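Local coordinates for protein beta-agarase (Persicobacter, PDB 6AII) that probably hydrolyses beta-1,4 linkages of agarose to release neoagarobiose, acting as a family GH16 beta-agarase, at residues Ala167-His172 and Gln289-Leu294; Lys125-Asp128 and Ala132-Val135; His228-Ile233 and Val238-Gly243; Glu144-Cys149 and Val221-Pro226. One frame throughout, in Å; residues are numbered along the deposited sequence.

The four contacts sample a beta sandwich from its core to its margin. Contact 4 lies between the two sheets and is wholly apolar, whereas contact 3, its near neighbour, joins adjacent strands of one sheet through backbone bonds and a chain of polar side chains. The two share that sheet, since strand 217-225 pairs with strand 228-233. Contact 2, also buried, sits where the chain passes from one sheet to the other, and a single asparagine does most of the work. Its strand 132-139 is paired with strand 144-151 of contact 4. Contact 1, the least buried, brings two short helices together through aromatic rings, and touches contact 2 through Gln-289 and Ala-132.

Contact 1. Residues Ala167-His172 and Gln289-Leu294; sequences AWFAKH and QDWNAL
Phe-169 and Trp-291 meet ring to ring, and they show how two short helices can be joined mainly by aromatic contact. The touching atoms are CE1 of Phe-169 and CZ3 of Trp-291, 3.4 Å apart, with CH2 of the tryptophan 4.0 Å from the same Phe-169 CE1. The phenyl atom comes in at the edge of the indole, near its plane. The ring planes meet obliquely, at 54°. Asn-292 is the third member: its OD1 lies over the centre of one phenyl face, 4.3 Å from Phe-169 CE1, and its ND2 sits above the rim of the indole.

The torsions explain the reach. Trp-291 CG lies between the backbone N and the carbonyl carbon (chi1 52°), which carries the indole over its neighbour Asn-292. Behind the phenyl, Trp-168 CE3 covers the face opposite the amide, while His-172 CE1 in turn lies over the Trp-168 ring. Arg-297 NE hydrogen-bonds Asn-292 OD1, and Tyr-152 meets the indole. Farther out, Asp-290 OD2 ties the first turn of helix 290-294 to Ser-92 N. Helix 167-170 lies just before strand 173-181 and helix 290-294 just after strand 280-287, so the contact joins two connections at the margin of the same mixed sheet.

The interface between the segments is small and has no hydrogen bond of its own. Its cohesion therefore rests on dispersion and close packing between Phe-169 and Trp-291, with the Asn-292 amide a loose neighbour over the phenyl, its oxygen satisfied by Arg-297.

Contact 2. Residues Lys125-Asp128 and Ala132-Val135; sequences KIAD and ANNV
Asn-133 reaches from its strand to Ile-126 and Ala-127, a compact example of one amide side chain serving a bending backbone. The polar part is a single hydrogen bond: Ala-127 N donates to Asn-133 OD1 over 2.9 Å, nearly straight at the hydrogen (166°). At the acceptor the approach is less regular, because the donor stands 40° above the plane of the amide carbonyl. The side chain is put there by its first torsion, CG lying anti to the carbonyl carbon and beside the backbone N (chi1 -65°). The Ala-127 bond requires oxygen at this position, and a weak hydrogen bond from the amide's other end, ND2, to Phe-131 O agrees with that choice.

Van der Waals packing gathers round the same group. The CG2 branch of Ile-126 lies against the amide carbon, Asn-133 CG, at 3.7 Å, and Ala-127 CB approaches Asn-133 OD1 to 3.6 Å. The isoleucine and asparagine side chains pass each other at a slant. Ile-126 also rests on Trp-212 and Asn-151, while Asn-133 packs on Met-313 of strand 312-325.

A further polar contact is local to 125-128. Lys-125 folds back so that NZ donates to Ile-126 O at 2.8 Å, from above the carbonyl plane, and it has a weak second partner in Ala-213 O.

Strand 118-125 pairs with strand 312-325 in one sheet, and strand 132-139 with strands 144-151 and 280-287 in the other. The connection is thus a beta-arch, the sheet-to-sheet crossing expected in the jelly-roll sandwich of GH16 enzymes.

Contact 3. Residues His228-Ile233 and Val238-Gly243; sequences HLEYYI and VRTLSG
His-228 opens strand 228-233 with its ring edge toward Ser-242: ND1 and OG are hydrogen-bonded at 2.8 Å, with the oxygen near the ring plane. CG lies anti to the backbone N (chi1 -168°), which also sets Leu-241 O over one ring face. At the far edge NE2 donates to Glu-230 OE2 at 2.7 Å. Next, Leu-229 N bonds to Leu-241 O and Leu-241 N to Leu-229 O, each at 2.9 Å. Glu-230 extends alongside Thr-240, whose OG1 is bonded to Trp-237 NE1. The Glu-230 carboxylate is met by His-228 on OE2 and by Tyr-232 OH on OE1 at 2.6 Å, each on the anti side and out of the carboxylate plane.

This is an antiparallel beta hairpin in which Leu-229 and Tyr-231 face strand 173-181 of the other sheet, and at Tyr-231 it contains a classic beta bulge. Val-238 N donates to Tyr-231 O at 2.9 Å, while Arg-239 N makes only a weak bond of 3.5 Å to the same Tyr-231 O. The tyrosine ring runs beside the arginine chain, their flat groups turned 45° apart; Tyr-231 OH bonds to Ser-176 O and Arg-239 NH1 to Tyr-200 O. At the end, Ile-233 CD1 touches Val-238 CG2 at 4.1 Å, the side chains crossing at about a right angle.

Contact 4. Residues Glu144-Cys149 and Val221-Pro226; sequences EEIDIC and VYWKDP
The hydrophobic core of the GH16 jelly-roll sandwich is represented here by four residues, Ile-146 and Ile-148 from one sheet and Val-221 and Trp-223 from the other. The first strand bears the sequence Glu-Ile-Asp-Ile-Cys, part of the family's signature. Ile-146 points its CB toward the opposite sheet and Ile-148, at the corner, reaches Val-221 with CG1 and CD1, while the CB of Asp-147 points away. Strand 144-151 is irregular here, for Ile-148 and Cys-149 both face Val-135 in a classic beta bulge.

Trp-223 presents a face of its indole to Ile-146. The delta methyl CD1 stands over it in a CH-pi contact, 4.0 Å from the centroid of the five-membered ring and 23° off the normal, with Trp-223 CD2 the nearest ring atom to Ile-146 CD1 at 3.7 Å. A bond from NE1 to Leu-276 O holds the indole at its polar edge, and Leu-229 packs against both partners of this pair.

Val-221 divides its methyls between the two isoleucines. CG2 faces Ile-146 CG2 at 4.3 Å, a loose contact. The other methyl, placed between the backbone N and the carbonyl carbon (chi1 67°), meets Ile-148 across the chain of that residue: Val-221 CG1 is 3.7 Å from Ile-148 CG1 and 3.8 Å from Ile-148 CD1.

Contact 1. Residues Ala167-His172 and Gln289-Leu294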
loop_
_atom_site.group_PDB
_atom_site.type_symbol
_atom_site.label_atom_id
_atom_site.label_comp_id
_atom_site.label_asym_id
_atom_site.label_seq_id
_atom_site.Cartn_x
_atom_site.Cartn_y
_atom_site.Cartn_z
ATOM N N ALA A 167 13.729 -12.291 5.661
ATOM C CA ALA A 167 13.757 -12.790 4.264
ATOM C C ALA A 167 12.397 -13.180 3.730
ATOM O O ALA A 167 12.055 -12.746 2.589
ATOM C CB ALA A 167 14.705 -13.959 4.171
ATOM N N TRP A 168 11.550 -13.945 4.442
ATOM C CA TRP A 168 10.242 -14.324 3.871
ATOM C C TRP A 168 9.424 -13.091 3.567
ATOM O O TRP A 168 8.718 -12.939 2.547
ATOM C CB TRP A 168 9.456 -15.328 4.795
ATOM C CG TRP A 168 8.105 -15.750 4.248
ATOM C CD1 TRP A 168 7.875 -16.945 3.625
ATOM C CD2 TRP A 168 6.845 -15.057 4.228
ATOM N NE1 TRP A 168 6.574 -17.017 3.227
ATOM C CE2 TRP A 168 5.904 -15.896 3.572
ATOM C CE3 TRP A 168 6.361 -13.826 4.669
ATOM C CZ2 TRP A 168 4.575 -15.548 3.369
ATOM C CZ3 TRP A 168 5.056 -13.465 4.464
ATOM C CH2 TRP A 168 4.158 -14.310 3.788
ATOM N N PHE A 169 9.391 -12.130 4.500
ATOM C CA PHE A 169 8.583 -11.015 4.403
ATOM C C PHE A 169 9.097 -10.129 3.270
ATOM O O PHE A 169 8.287 -9.674 2.501
ATOM C CB PHE A 169 8.485 -10.259 5.722
ATOM C CG PHE A 169 7.877 -11.140 6.791
ATOM C CD1 PHE A 169 6.508 -11.238 6.921
ATOM C CD2 PHE A 169 8.696 -11.892 7.596
ATOM C CE1 PHE A 169 5.969 -12.092 7.877
ATOM C CE2 PHE A 169 8.142 -12.772 8.510
ATOM C CZ PHE A 169 6.799 -12.861 8.630
ATOM N N ALA A 170 10.407 -9.958 3.146
ATOM C CA ALA A 170 10.921 -8.934 2.231
ATOM C C ALA A 170 10.634 -9.348 0.789
ATOM O O ALA A 170 10.605 -8.477 -0.081
ATOM C CB ALA A 170 12.423 -8.747 2.443
ATOM N N LYS A 171 10.498 -10.615 0.481
ATOM C CA LYS A 171 10.414 -10.975 -0.909
ATOM C C LYS A 171 9.007 -10.774 -1.491
ATOM O O LYS A 171 8.827 -10.823 -2.708
ATOM C CB LYS A 171 10.883 -12.401 -1.130
ATOM C CG LYS A 171 9.928 -13.474 -0.662
ATOM C CD LYS A 171 10.604 -14.854 -0.755
ATOM C CE LYS A 171 9.708 -15.971 -0.295
ATOM N NZ LYS A 171 10.449 -17.256 -0.517
ATOM N N HIS A 172 8.024 -10.570 -0.631
ATOM C CA HIS A 172 6.637 -10.553 -1.044
ATOM C C HIS A 172 6.102 -9.126 -1.237
ATOM O O HIS A 172 6.648 -8.093 -0.784
ATOM C CB HIS A 172 5.757 -11.239 -0.032
ATOM C CG HIS A 172 5.938 -12.675 0.105
ATOM N ND1 HIS A 172 6.830 -13.194 1.012
ATOM C CD2 HIS A 172 5.443 -13.714 -0.546
ATOM C CE1 HIS A 172 6.833 -14.468 0.888
ATOM N NE2 HIS A 172 5.975 -14.841 -0.035
ATOM N N GLN A 289 4.365 -2.906 12.726
ATOM C CA GLN A 289 3.195 -3.530 13.321
ATOM C C GLN A 289 3.633 -4.363 14.539
ATOM O O GLN A 289 4.771 -4.845 14.619
ATOM C CB GLN A 289 2.480 -4.421 12.296
ATOM C CG GLN A 289 2.083 -3.604 11.065
ATOM C CD GLN A 289 2.191 -4.339 9.742
ATOM O OE1 GLN A 289 2.563 -5.511 9.670
ATOM N NE2 GLN A 289 1.900 -3.620 8.681
ATOM N N ASP A 290 2.685 -4.551 15.466
ATOM C CA ASP A 290 2.937 -5.277 16.702
ATOM C C ASP A 290 3.594 -6.642 16.469
ATOM O O ASP A 290 4.621 -6.893 17.066
ATOM C CB ASP A 290 1.619 -5.509 17.478
ATOM C CG ASP A 290 0.424 -6.168 16.793
ATOM O OD1 ASP A 290 0.457 -6.548 15.614
ATOM O OD2 ASP A 290 -0.632 -6.123 17.388
ATOM N N TRP A 291 3.023 -7.409 15.531
ATOM C CA TRP A 291 3.459 -8.846 15.273
ATOM C C TRP A 291 4.927 -8.847 14.775
ATOM O O TRP A 291 5.799 -9.549 15.315
ATOM C CB TRP A 291 2.483 -9.562 14.300
ATOM C CG TRP A 291 2.140 -8.907 12.981
ATOM C CD1 TRP A 291 1.198 -7.928 12.753
ATOM C CD2 TRP A 291 2.625 -9.265 11.675
ATOM N NE1 TRP A 291 1.115 -7.614 11.418
ATOM C CE2 TRP A 291 1.986 -8.420 10.728
ATOM C CE3 TRP A 291 3.558 -10.201 11.203
ATOM C CZ2 TRP A 291 2.266 -8.486 9.355
ATOM C CZ3 TRP A 291 3.848 -10.240 9.849
ATOM C CH2 TRP A 291 3.192 -9.410 8.934
ATOM N N ASN A 292 5.223 -7.912 13.908
ATOM C CA ASN A 292 6.560 -7.841 13.402
ATOM C C ASN A 292 7.535 -7.356 14.497
ATOM O O ASN A 292 8.621 -7.876 14.661
ATOM C CB ASN A 292 6.654 -6.986 12.140
ATOM C CG ASN A 292 6.180 -7.702 10.889
ATOM O OD1 ASN A 292 6.638 -8.809 10.583
ATOM N ND2 ASN A 292 5.316 -7.046 10.122
ATOM N N ALA A 293 7.170 -6.274 15.179
ATOM C CA ALA A 293 8.081 -5.686 16.142
ATOM C C ALA A 293 8.382 -6.663 17.286
ATOM O O ALA A 293 9.583 -6.764 17.641
ATOM C CB ALA A 293 7.522 -4.418 16.678
ATOM N N LEU A 294 7.342 -7.404 17.695
ATOM C CA LEU A 294 7.571 -8.331 18.843
ATOM C C LEU A 294 8.474 -9.503 18.428
ATOM O O LEU A 294 9.202 -10.092 19.269
ATOM C CB LEU A 294 6.216 -8.802 19.362
ATOM C CG LEU A 294 5.367 -7.755 20.112
ATOM C CD1 LEU A 294 3.946 -8.225 20.327
ATOM C CD2 LEU A 294 6.059 -7.364 21.391
#

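Contact 2. Residues Lys125-Asp128 and Ala132-Val135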
loop_
_atom_site.group_PDB
_atom_site.type_symbol
_atom_site.label_atom_id
_atom_site.label_comp_id
_atom_site.label_asym_id
_atom_site.label_seq_id
_atom_site.Cartn_x
_atom_site.Cartn_y
_atom_site.Cartn_z
ATOM N N LYS A 125 10.037 3.739 -4.138
ATOM C CA LYS A 125 11.249 3.039 -3.780
ATOM C C LYS A 125 11.095 2.582 -2.320
ATOM O O LYS A 125 11.157 3.404 -1.407
ATOM C CB LYS A 125 12.468 3.946 -3.916
ATOM C CG LYS A 125 13.777 3.246 -4.215
ATOM C CD LYS A 125 14.299 2.476 -3.108
ATOM C CE LYS A 125 14.685 3.281 -1.898
ATOM N NZ LYS A 125 15.187 2.324 -0.862
ATOM N N ILE A 126 10.774 1.325 -2.205
ATOM C CA ILE A 126 10.576 0.691 -0.875
ATOM C C ILE A 126 11.863 0.860 -0.049
ATOM O O ILE A 126 12.962 0.712 -0.563
ATOM C CB ILE A 126 10.138 -0.746 -1.103
ATOM C CG1 ILE A 126 8.655 -0.720 -1.538
ATOM C CG2 ILE A 126 10.328 -1.585 0.193
ATOM C CD1 ILE A 126 8.112 -1.937 -2.139
ATOM N N ALA A 127 11.701 1.223 1.219
ATOM C CA ALA A 127 12.835 1.409 2.126
ATOM C C ALA A 127 13.644 0.112 2.256
ATOM O O ALA A 127 13.075 -0.956 2.411
ATOM C CB ALA A 127 12.358 1.836 3.461
ATOM N N ASP A 128 14.985 0.300 2.232
ATOM C CA ASP A 128 15.856 -0.823 2.481
ATOM C C ASP A 128 16.076 -0.927 3.985
ATOM O O ASP A 128 17.128 -0.666 4.476
ATOM C CB ASP A 128 17.149 -0.676 1.706
ATOM C CG ASP A 128 17.989 -1.935 1.733
ATOM O OD1 ASP A 128 17.505 -2.956 2.283
ATOM O OD2 ASP A 128 19.102 -1.838 1.132
ATOM N N ALA A 132 7.172 -2.027 7.412
ATOM C CA ALA A 132 6.118 -2.111 6.389
ATOM C C ALA A 132 6.086 -0.840 5.555
ATOM O O ALA A 132 6.227 0.258 6.083
ATOM C CB ALA A 132 4.772 -2.347 6.991
ATOM N N ASN A 133 5.979 -1.051 4.223
ATOM C CA ASN A 133 5.866 -0.005 3.235
ATOM C C ASN A 133 4.530 -0.268 2.515
ATOM O O ASN A 133 4.405 -1.258 1.819
ATOM C CB ASN A 133 7.024 -0.060 2.248
ATOM C CG ASN A 133 8.387 0.212 2.822
ATOM O OD1 ASN A 133 8.996 1.199 2.347
ATOM N ND2 ASN A 133 8.914 -0.682 3.702
ATOM N N ASN A 134 3.530 0.611 2.706
ATOM C CA ASN A 134 2.158 0.295 2.343
ATOM C C ASN A 134 1.573 1.361 1.380
ATOM O O ASN A 134 1.800 2.531 1.551
ATOM C CB ASN A 134 1.260 0.296 3.566
ATOM C CG ASN A 134 1.599 -0.773 4.584
ATOM O OD1 ASN A 134 2.021 -1.885 4.252
ATOM N ND2 ASN A 134 1.371 -0.392 5.841
ATOM N N VAL A 135 0.825 0.883 0.419
ATOM C CA VAL A 135 0.026 1.693 -0.500
ATOM C C VAL A 135 -1.366 1.038 -0.530
ATOM O O VAL A 135 -1.509 -0.121 -0.912
ATOM C CB VAL A 135 0.606 1.758 -1.919
ATOM C CG1 VAL A 135 -0.218 2.717 -2.764
ATOM C CG2 VAL A 135 2.054 2.169 -1.935
#

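Contact 3. Residues His228-Ile233 and Val238-Gly243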
loop_
_atom_site.group_PDB
_atom_site.type_symbol
_atom_site.label_atom_id
_atom_site.label_comp_id
_atom_site.label_asym_id
_atom_site.label_seq_id
_atom_site.Cartn_x
_atom_site.Cartn_y
_atom_site.Cartn_z
ATOM N N HIS A 228 -14.465 -6.618 -9.768
ATOM C CA HIS A 228 -13.334 -6.824 -10.704
ATOM C C HIS A 228 -12.149 -5.940 -10.286
ATOM O O HIS A 228 -12.213 -4.693 -10.433
ATOM C CB HIS A 228 -13.754 -6.595 -12.151
ATOM C CG HIS A 228 -12.713 -7.062 -13.134
ATOM N ND1 HIS A 228 -12.830 -8.214 -13.862
ATOM C CD2 HIS A 228 -11.542 -6.515 -13.538
ATOM C CE1 HIS A 228 -11.794 -8.369 -14.682
ATOM N NE2 HIS A 228 -10.986 -7.322 -14.495
ATOM N N LEU A 229 -11.029 -6.599 -9.922
ATOM C CA LEU A 229 -9.796 -5.899 -9.584
ATOM C C LEU A 229 -8.643 -6.542 -10.376
ATOM O O LEU A 229 -8.608 -7.780 -10.522
ATOM C CB LEU A 229 -9.472 -6.097 -8.106
ATOM C CG LEU A 229 -10.392 -5.501 -7.067
ATOM C CD1 LEU A 229 -9.871 -5.901 -5.687
ATOM C CD2 LEU A 229 -10.471 -4.000 -7.207
ATOM N N GLU A 230 -7.773 -5.689 -10.921
ATOM C CA GLU A 230 -6.592 -6.203 -11.586
ATOM C C GLU A 230 -5.385 -5.508 -10.998
ATOM O O GLU A 230 -5.372 -4.288 -10.813
ATOM C CB GLU A 230 -6.560 -5.926 -13.094
ATOM C CG GLU A 230 -7.781 -6.482 -13.822
ATOM C CD GLU A 230 -7.901 -6.053 -15.273
ATOM O OE1 GLU A 230 -7.081 -5.212 -15.751
ATOM O OE2 GLU A 230 -8.901 -6.494 -15.914
ATOM N N TYR A 231 -4.300 -6.286 -10.736
ATOM C CA TYR A 231 -3.033 -5.695 -10.175
ATOM C C TYR A 231 -1.883 -5.806 -11.189
ATOM O O TYR A 231 -1.761 -6.795 -11.939
ATOM C CB TYR A 231 -2.648 -6.504 -8.930
ATOM C CG TYR A 231 -3.618 -6.404 -7.795
ATOM C CD1 TYR A 231 -4.713 -7.253 -7.759
ATOM C CD2 TYR A 231 -3.447 -5.520 -6.744
ATOM C CE1 TYR A 231 -5.640 -7.210 -6.726
ATOM C CE2 TYR A 231 -4.394 -5.443 -5.714
ATOM C CZ TYR A 231 -5.466 -6.311 -5.700
ATOM O OH TYR A 231 -6.358 -6.256 -4.669
ATOM N N TYR A 232 -1.029 -4.760 -11.192
ATOM C CA TYR A 232 0.057 -4.592 -12.098
ATOM C C TYR A 232 1.303 -4.222 -11.304
ATOM O O TYR A 232 1.287 -3.303 -10.487
ATOM C CB TYR A 232 -0.236 -3.436 -13.070
ATOM C CG TYR A 232 -1.404 -3.771 -13.958
ATOM C CD1 TYR A 232 -2.721 -3.607 -13.527
ATOM C CD2 TYR A 232 -1.187 -4.304 -15.194
ATOM C CE1 TYR A 232 -3.795 -3.996 -14.332
ATOM C CE2 TYR A 232 -2.241 -4.710 -16.000
ATOM C CZ TYR A 232 -3.536 -4.573 -15.561
ATOM O OH TYR A 232 -4.537 -4.957 -16.421
ATOM N N ILE A 233 2.425 -4.935 -11.548
ATOM C CA ILE A 233 3.699 -4.648 -10.941
ATOM C C ILE A 233 4.686 -4.356 -12.075
ATOM O O ILE A 233 4.875 -5.184 -12.999
ATOM C CB ILE A 233 4.168 -5.807 -10.026
ATOM C CG1 ILE A 233 3.219 -5.939 -8.835
ATOM C CG2 ILE A 233 5.604 -5.566 -9.587
ATOM C CD1 ILE A 233 3.473 -7.126 -7.950
ATOM N N VAL A 238 -0.233 -9.002 -13.063
ATOM C CA VAL A 238 0.090 -10.149 -12.211
ATOM C C VAL A 238 -1.150 -10.834 -11.636
ATOM O O VAL A 238 -0.990 -12.004 -11.179
ATOM C CB VAL A 238 1.092 -9.785 -11.092
ATOM C CG1 VAL A 238 2.425 -9.329 -11.680
ATOM C CG2 VAL A 238 0.481 -8.765 -10.138
ATOM N N ARG A 239 -2.343 -10.198 -11.552
ATOM C CA ARG A 239 -3.401 -10.859 -10.794
ATOM C C ARG A 239 -4.721 -10.200 -11.160
ATOM O O ARG A 239 -4.775 -8.947 -11.304
ATOM C CB ARG A 239 -3.193 -10.644 -9.290
ATOM C CG ARG A 239 -4.230 -11.262 -8.350
ATOM C CD ARG A 239 -3.709 -11.221 -6.922
ATOM N NE ARG A 239 -4.601 -11.967 -6.035
ATOM C CZ ARG A 239 -4.698 -13.293 -5.946
ATOM N NH1 ARG A 239 -3.835 -14.078 -6.580
ATOM N NH2 ARG A 239 -5.632 -13.798 -5.141
ATOM N N THR A 240 -5.757 -11.009 -11.294
ATOM C CA THR A 240 -7.149 -10.496 -11.490
ATOM C C THR A 240 -8.063 -11.267 -10.532
ATOM O O THR A 240 -7.931 -12.497 -10.399
ATOM C CB THR A 240 -7.650 -10.759 -12.906
ATOM O OG1 THR A 240 -6.924 -9.870 -13.767
ATOM C CG2 THR A 240 -9.137 -10.480 -13.046
ATOM N N LEU A 241 -8.968 -10.568 -9.881
ATOM C CA LEU A 241 -10.132 -11.186 -9.200
ATOM C C LEU A 241 -11.378 -10.665 -9.950
ATOM O O LEU A 241 -11.498 -9.482 -10.139
ATOM C CB LEU A 241 -10.205 -10.740 -7.746
ATOM C CG LEU A 241 -9.398 -11.557 -6.733
ATOM C CD1 LEU A 241 -7.932 -11.452 -7.016
ATOM C CD2 LEU A 241 -9.672 -11.174 -5.282
ATOM N N SER A 242 -12.233 -11.602 -10.362
ATOM C CA SER A 242 -13.401 -11.234 -11.202
ATOM C C SER A 242 -14.585 -12.134 -10.842
ATOM O O SER A 242 -14.620 -13.281 -11.289
ATOM C CB SER A 242 -13.089 -11.357 -12.656
ATOM O OG SER A 242 -14.084 -10.624 -13.385
ATOM N N GLY A 243 -15.485 -11.625 -10.017
ATOM C CA GLY A 243 -16.670 -12.467 -9.581
ATOM C C GLY A 243 -16.253 -13.677 -8.773
ATOM O O GLY A 243 -15.693 -13.521 -7.689
#

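Contact 4. Residues Glu144-Cys149 and Val221-Pro226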
loop_
_atom_site.group_PDB
_atom_site.type_symbol
_atom_site.label_atom_id
_atom_site.label_comp_id
_atom_site.label_asym_id
_atom_site.label_seq_id
_atom_site.Cartn_x
_atom_site.Cartn_y
_atom_site.Cartn_z
ATOM N N GLU A 144 -14.681 -0.756 3.383
ATOM C CA GLU A 144 -14.223 -1.337 2.116
ATOM C C GLU A 144 -12.816 -0.807 1.824
ATOM O O GLU A 144 -12.567 0.372 1.920
ATOM C CB GLU A 144 -15.142 -1.005 0.945
ATOM C CG GLU A 144 -16.533 -1.608 1.108
ATOM C CD GLU A 144 -17.558 -1.253 0.059
ATOM O OE1 GLU A 144 -17.168 -0.752 -1.028
ATOM O OE2 GLU A 144 -18.782 -1.517 0.341
ATOM N N GLU A 145 -11.901 -1.702 1.518
ATOM C CA GLU A 145 -10.456 -1.368 1.405
ATOM C C GLU A 145 -9.850 -2.145 0.224
ATOM O O GLU A 145 -10.157 -3.315 0.026
ATOM C CB GLU A 145 -9.800 -1.757 2.727
ATOM C CG GLU A 145 -8.261 -1.779 2.719
ATOM C CD GLU A 145 -7.614 -2.192 4.017
ATOM O OE1 GLU A 145 -8.289 -1.976 5.040
ATOM O OE2 GLU A 145 -6.420 -2.689 3.999
ATOM N N ILE A 146 -8.889 -1.525 -0.473
ATOM C CA ILE A 146 -8.101 -2.224 -1.471
ATOM C C ILE A 146 -6.619 -2.043 -1.148
ATOM O O ILE A 146 -6.186 -0.944 -0.963
ATOM C CB ILE A 146 -8.453 -1.680 -2.877
ATOM C CG1 ILE A 146 -9.898 -2.007 -3.233
ATOM C CG2 ILE A 146 -7.459 -2.224 -3.926
ATOM C CD1 ILE A 146 -10.428 -1.218 -4.431
ATOM N N ASP A 147 -5.870 -3.129 -1.114
ATOM C CA ASP A 147 -4.434 -3.065 -0.783
ATOM C C ASP A 147 -3.621 -3.256 -2.079
ATOM O O ASP A 147 -3.558 -4.417 -2.609
ATOM C CB ASP A 147 -4.059 -4.167 0.190
ATOM C CG ASP A 147 -4.929 -4.069 1.432
ATOM O OD1 ASP A 147 -5.023 -2.960 1.990
ATOM O OD2 ASP A 147 -5.616 -5.079 1.709
ATOM N N ILE A 148 -3.025 -2.107 -2.503
ATOM C CA ILE A 148 -2.233 -2.043 -3.688
ATOM C C ILE A 148 -0.892 -2.740 -3.423
ATOM O O ILE A 148 -0.402 -3.487 -4.248
ATOM C CB ILE A 148 -2.113 -0.620 -4.203
ATOM C CG1 ILE A 148 -3.512 -0.087 -4.566
ATOM C CG2 ILE A 148 -1.211 -0.559 -5.411
ATOM C CD1 ILE A 148 -3.560 1.348 -4.965
ATOM N N CYS A 149 -0.318 -2.452 -2.282
ATOM C CA CYS A 149 1.012 -3.006 -1.925
ATOM C C CYS A 149 1.131 -3.026 -0.399
ATOM O O CYS A 149 0.995 -1.975 0.210
ATOM C CB CYS A 149 2.108 -2.126 -2.490
ATOM S SG CYS A 149 3.794 -2.499 -1.836
ATOM N N VAL A 221 -3.428 -0.716 -9.350
ATOM C CA VAL A 221 -4.661 -1.542 -9.402
ATOM C C VAL A 221 -5.641 -0.888 -10.366
ATOM O O VAL A 221 -5.756 0.329 -10.338
ATOM C CB VAL A 221 -5.280 -1.728 -8.016
ATOM C CG1 VAL A 221 -5.830 -0.435 -7.444
ATOM C CG2 VAL A 221 -6.389 -2.759 -8.015
ATOM N N TYR A 222 -6.311 -1.730 -11.154
ATOM C CA TYR A 222 -7.471 -1.306 -11.907
ATOM C C TYR A 222 -8.686 -1.827 -11.141
ATOM O O TYR A 222 -8.953 -3.019 -11.118
ATOM C CB TYR A 222 -7.434 -1.834 -13.346
ATOM C CG TYR A 222 -8.595 -1.442 -14.249
ATOM C CD1 TYR A 222 -9.327 -0.290 -13.985
ATOM C CD2 TYR A 222 -8.885 -2.193 -15.375
ATOM C CE1 TYR A 222 -10.363 0.087 -14.835
ATOM C CE2 TYR A 222 -9.896 -1.798 -16.246
ATOM C CZ TYR A 222 -10.630 -0.673 -15.955
ATOM O OH TYR A 222 -11.654 -0.203 -16.757
ATOM N N TRP A 223 -9.392 -0.902 -10.516
ATOM C CA TRP A 223 -10.647 -1.188 -9.898
ATOM C C TRP A 223 -11.744 -0.926 -10.957
ATOM O O TRP A 223 -12.136 0.216 -11.134
ATOM C CB TRP A 223 -10.821 -0.333 -8.655
ATOM C CG TRP A 223 -12.113 -0.433 -7.897
ATOM C CD1 TRP A 223 -13.109 -1.368 -8.014
ATOM C CD2 TRP A 223 -12.560 0.543 -6.934
ATOM N NE1 TRP A 223 -14.102 -1.059 -7.099
ATOM C CE2 TRP A 223 -13.817 0.117 -6.474
ATOM C CE3 TRP A 223 -11.960 1.700 -6.378
ATOM C CZ2 TRP A 223 -14.513 0.849 -5.488
ATOM C CZ3 TRP A 223 -12.658 2.413 -5.421
ATOM C CH2 TRP A 223 -13.911 1.966 -4.977
ATOM N N LYS A 224 -12.054 -1.962 -11.673
ATOM C CA LYS A 224 -12.786 -1.849 -12.940
ATOM C C LYS A 224 -14.306 -1.720 -12.674
ATOM O O LYS A 224 -15.009 -0.840 -13.247
ATOM C CB LYS A 224 -12.506 -3.048 -13.824
ATOM C CG LYS A 224 -13.337 -3.057 -15.088
ATOM C CD LYS A 224 -12.909 -4.185 -16.014
ATOM C CE LYS A 224 -13.704 -4.288 -17.295
ATOM N NZ LYS A 224 -13.078 -5.345 -18.123
ATOM N N ASP A 225 -14.781 -2.542 -11.753
ATOM C CA ASP A 225 -16.195 -2.573 -11.380
ATOM C C ASP A 225 -16.261 -3.204 -9.996
ATOM O O ASP A 225 -15.220 -3.605 -9.430
ATOM C CB ASP A 225 -17.052 -3.281 -12.452
ATOM C CG ASP A 225 -16.827 -4.762 -12.654
ATOM O OD1 ASP A 225 -16.931 -5.521 -11.677
ATOM O OD2 ASP A 225 -16.509 -5.150 -13.791
ATOM N N PRO A 226 -17.454 -3.244 -9.391
ATOM C CA PRO A 226 -17.522 -3.673 -8.026
ATOM C C PRO A 226 -17.104 -5.134 -7.808
ATOM O O PRO A 226 -16.883 -5.468 -6.650
ATOM C CB PRO A 226 -18.997 -3.434 -7.601
ATOM C CG PRO A 226 -19.391 -2.300 -8.531
ATOM C CD PRO A 226 -18.759 -2.684 -9.837
#